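Long-range contact in cytochrome C (Marichromatium purpuratum 984, PDB 5LO9), which probably carries out thiosulfate oxidation and tetrathionate reduction, as a TsdBA fusion that passes electrons through its four heme c groups: residues F244-P253 with F361-T369. Numbering follows the deposited sequence.
With EDO (1,2-ethanediol), chain B; EDO (1,2-ethanediol), chain X.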
loop_
_atom_site.group_PDB
_atom_site.type_symbol
_atom_site.label_atom_id
_atom_site.label_comp_id
_atom_site.label_asym_id
_atom_site.label_seq_id
_atom_site.Cartn_x
_atom_site.Cartn_y
_atom_site.Cartn_z
ATOM N N PHE A 244 11.609 11.552 11.456
ATOM C CA PHE A 244 10.826 10.357 11.766
ATOM C C PHE A 244 11.676 9.290 12.434
ATOM O O PHE A 244 12.877 9.146 12.174
ATOM C CB PHE A 244 10.178 9.803 10.481
ATOM C CG PHE A 244 9.493 8.485 10.651
ATOM C CD1 PHE A 244 8.189 8.441 11.110
ATOM C CD2 PHE A 244 10.143 7.285 10.331
ATOM C CE1 PHE A 244 7.519 7.235 11.281
ATOM C CE2 PHE A 244 9.481 6.048 10.499
ATOM C CZ PHE A 244 8.143 6.034 10.982
ATOM N N THR A 245 11.043 8.538 13.316
ATOM C CA THR A 245 11.707 7.417 13.957
ATOM C C THR A 245 10.957 6.133 13.651
ATOM O O THR A 245 9.757 6.043 13.950
ATOM C CB THR A 245 11.787 7.624 15.447
ATOM O OG1 THR A 245 12.634 8.755 15.700
ATOM C CG2 THR A 245 12.327 6.371 16.084
ATOM N N PRO A 246 11.574 5.138 13.027
ATOM C CA PRO A 246 10.882 3.890 12.820
ATOM C C PRO A 246 10.830 3.076 14.092
ATOM O O PRO A 246 11.614 3.290 15.031
ATOM C CB PRO A 246 11.726 3.178 11.769
ATOM C CG PRO A 246 12.760 4.222 11.321
ATOM C CD PRO A 246 12.908 5.134 12.406
ATOM N N PRO A 247 10.001 2.054 14.100
ATOM C CA PRO A 247 9.899 1.202 15.276
ATOM C C PRO A 247 11.205 0.493 15.577
ATOM O O PRO A 247 11.979 0.141 14.686
ATOM C CB PRO A 247 8.798 0.195 14.898
ATOM C CG PRO A 247 8.429 0.448 13.527
ATOM C CD PRO A 247 8.936 1.802 13.131
ATOM N N SER A 248 11.428 0.276 16.859
ATOM C CA SER A 248 12.577 -0.487 17.289
ATOM C C SER A 248 12.518 -1.882 16.684
ATOM O O SER A 248 11.453 -2.387 16.345
ATOM C CB SER A 248 12.602 -0.541 18.816
ATOM O OG SER A 248 12.942 -1.839 19.277
ATOM N N ARG A 249 13.682 -2.503 16.534
ATOM C CA ARG A 249 13.762 -3.855 16.000
ATOM C C ARG A 249 13.237 -4.916 16.964
ATOM O O ARG A 249 13.050 -6.065 16.549
ATOM C CB ARG A 249 15.210 -4.163 15.637
ATOM C CG ARG A 249 15.709 -3.464 14.388
ATOM C CD ARG A 249 17.232 -3.550 14.262
ATOM N NE ARG A 249 17.664 -3.422 12.871
ATOM C CZ ARG A 249 18.253 -2.367 12.301
ATOM N NH1 ARG A 249 18.535 -1.266 13.013
ATOM N NH2 ARG A 249 18.552 -2.430 10.982
ATOM N N ASP A 250 13.005 -4.563 18.231
ATOM C CA ASP A 250 12.312 -5.445 19.174
ATOM C C ASP A 250 10.802 -5.391 18.990
ATOM O O ASP A 250 10.118 -6.398 19.195
ATOM C CB ASP A 250 12.612 -5.042 20.610
ATOM C CG ASP A 250 14.091 -5.056 20.925
ATOM O OD1 ASP A 250 14.759 -6.075 20.622
ATOM O OD2 ASP A 250 14.585 -4.049 21.493
ATOM N N ALA A 251 10.285 -4.236 18.577
ATOM C CA ALA A 251 8.855 -3.995 18.460
ATOM C C ALA A 251 8.266 -4.513 17.141
ATOM O O ALA A 251 7.666 -3.757 16.379
ATOM C CB ALA A 251 8.617 -2.497 18.600
ATOM N N LEU A 252 8.419 -5.855 16.874
ATOM C CA LEU A 252 7.742 -6.379 15.686
ATOM C C LEU A 252 6.235 -6.526 15.929
ATOM O O LEU A 252 5.807 -6.735 17.065
ATOM C CB LEU A 252 8.273 -7.748 15.296
ATOM C CG LEU A 252 9.548 -7.957 14.513
ATOM C CD1 LEU A 252 9.602 -9.459 14.118
ATOM C CD2 LEU A 252 9.628 -7.023 13.307
ATOM N N PRO A 253 5.411 -6.497 14.876
ATOM C CA PRO A 253 3.978 -6.691 15.080
ATOM C C PRO A 253 3.713 -8.110 15.553
ATOM O O PRO A 253 4.556 -9.005 15.438
ATOM C CB PRO A 253 3.356 -6.427 13.694
ATOM C CG PRO A 253 4.345 -5.694 12.945
ATOM C CD PRO A 253 5.688 -6.219 13.450
ATOM N N PHE A 361 6.000 -1.345 5.144
ATOM C CA PHE A 361 4.844 -0.799 5.846
ATOM C C PHE A 361 5.159 -0.647 7.314
ATOM O O PHE A 361 4.906 0.400 7.916
ATOM C CB PHE A 361 3.651 -1.750 5.634
ATOM C CG PHE A 361 2.416 -1.486 6.503
ATOM C CD1 PHE A 361 1.979 -2.437 7.416
ATOM C CD2 PHE A 361 1.648 -0.339 6.325
ATOM C CE1 PHE A 361 0.834 -2.217 8.169
ATOM C CE2 PHE A 361 0.491 -0.127 7.075
ATOM C CZ PHE A 361 0.091 -1.064 8.002
ATOM N N TRP A 362 5.732 -1.685 7.903
ATOM C CA TRP A 362 6.045 -1.636 9.322
ATOM C C TRP A 362 7.030 -0.512 9.657
ATOM O O TRP A 362 6.812 0.245 10.612
ATOM C CB TRP A 362 6.592 -2.983 9.751
ATOM C CG TRP A 362 7.131 -2.969 11.109
ATOM C CD1 TRP A 362 6.432 -2.803 12.251
ATOM C CD2 TRP A 362 8.494 -3.164 11.494
ATOM N NE1 TRP A 362 7.266 -2.880 13.330
ATOM C CE2 TRP A 362 8.538 -3.107 12.893
ATOM C CE3 TRP A 362 9.671 -3.380 10.792
ATOM C CZ2 TRP A 362 9.705 -3.243 13.604
ATOM C CZ3 TRP A 362 10.824 -3.523 11.491
ATOM C CH2 TRP A 362 10.840 -3.445 12.892
ATOM N N LEU A 363 8.109 -0.361 8.867
ATOM C CA LEU A 363 9.068 0.712 9.147
ATOM C C LEU A 363 8.403 2.073 9.158
ATOM O O LEU A 363 8.902 2.998 9.814
ATOM C CB LEU A 363 10.185 0.739 8.124
ATOM C CG LEU A 363 11.149 -0.423 8.129
ATOM C CD1 LEU A 363 12.127 -0.252 7.005
ATOM C CD2 LEU A 363 11.848 -0.505 9.481
ATOM N N ALA A 364 7.290 2.211 8.438
ATOM C CA ALA A 364 6.588 3.474 8.249
ATOM C C ALA A 364 5.508 3.731 9.300
ATOM O O ALA A 364 4.742 4.703 9.162
ATOM C CB ALA A 364 5.963 3.517 6.872
ATOM N N THR A 365 5.425 2.881 10.328
ATOM C CA THR A 365 4.440 3.055 11.389
ATOM C C THR A 365 4.433 4.481 11.924
ATOM O O THR A 365 5.462 5.005 12.377
ATOM C CB THR A 365 4.725 2.090 12.524
ATOM O OG1 THR A 365 4.679 0.736 12.072
ATOM C CG2 THR A 365 3.674 2.257 13.495
ATOM N N GLY A 366 3.272 5.103 11.850
ATOM C CA GLY A 366 3.056 6.427 12.357
ATOM C C GLY A 366 3.138 7.540 11.336
ATOM O O GLY A 366 2.663 8.654 11.617
ATOM N N ALA A 367 3.727 7.277 10.169
ATOM C CA ALA A 367 3.982 8.324 9.193
ATOM C C ALA A 367 2.708 8.718 8.447
ATOM O O ALA A 367 1.822 7.891 8.218
ATOM C CB ALA A 367 5.046 7.882 8.204
ATOM N N PRO A 368 2.600 9.990 8.060
ATOM C CA PRO A 368 1.357 10.537 7.489
ATOM C C PRO A 368 1.166 10.200 6.020
ATOM O O PRO A 368 1.968 10.582 5.166
ATOM C CB PRO A 368 1.525 12.045 7.693
ATOM C CG PRO A 368 2.982 12.242 7.634
ATOM C CD PRO A 368 3.572 11.039 8.342
ATOM N N THR A 369 0.050 9.555 5.723
ATOM C CA THR A 369 -0.227 9.135 4.365
ATOM C C THR A 369 -0.201 10.348 3.456
ATOM O O THR A 369 -0.864 11.355 3.724
ATOM C CB THR A 369 -1.596 8.443 4.291
ATOM O OG1 THR A 369 -1.629 7.312 5.168
ATOM C CG2 THR A 369 -1.884 7.951 2.884
HETATM C C1 EDO B . 16.221 -5.681 10.540
HETATM O O1 EDO B . 17.568 -5.408 10.210
HETATM C C2 EDO B . 15.528 -4.359 10.910
HETATM O O2 EDO B . 14.573 -3.741 10.014
HETATM C C1 EDO X . 2.451 -2.147 12.126
HETATM O O1 EDO X . 3.027 -1.478 13.274
HETATM C C2 EDO X . 0.922 -2.087 12.254
HETATM O O2 EDO X . 0.386 -3.279 12.857
#
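The indole of W362 lies between prolines and a leucine of 244-253. On one face sits P247, whose CG is 3.8 Å from the centroid of the five-membered ring of W362, a CH-pi contact. The opposite face carries two more: L252 CD2 stands 3.9 Å from the centroid of the six-membered ring of W362, and P253 CD lies over the five-membered ring. The W362 side chain starts anti to its own N (chi1 171°), which carries the indole into the bend of 247-253. At the indole edge, W362 NE1 donates to A251 O at 3.2 Å, a bent bond (136° at the hydrogen). S248 O also meets this edge, 3.4 Å from W362 CZ2.

The F244 ring meets backbone oxygens edge-on, near its plane: CE2 is 3.2 Å from L363 O, and CZ is 3.2 Å from T365 O. A367 CB touches F244 CE1.

T365 OG1 donates to W362 O, on a lone pair, and accepts from O1 of the chain X ethanediol. W362 O also accepts from T365 N, so two bonds grip it where the helix ends. G366 has a positive phi; a CB there would be jammed against T365 O, so this backbone calls for glycine.

R249 NH2 forms a salt bridge with D293, two residues after H291, an axial ligand of a heme c iron. R249 NH2 also donates to O1 of the chain B ethanediol (3.2 Å).

G366, A367 and T369 make backbone hydrogen bonds to the second subunit, and A367 O bonds T369 OG1 of that subunit. The contact thus joins the proline-rich loop before helix 256-269 to the C-terminal end of helix 351-363 and its type II beta turn (A364 to A367), beside the subunit interface.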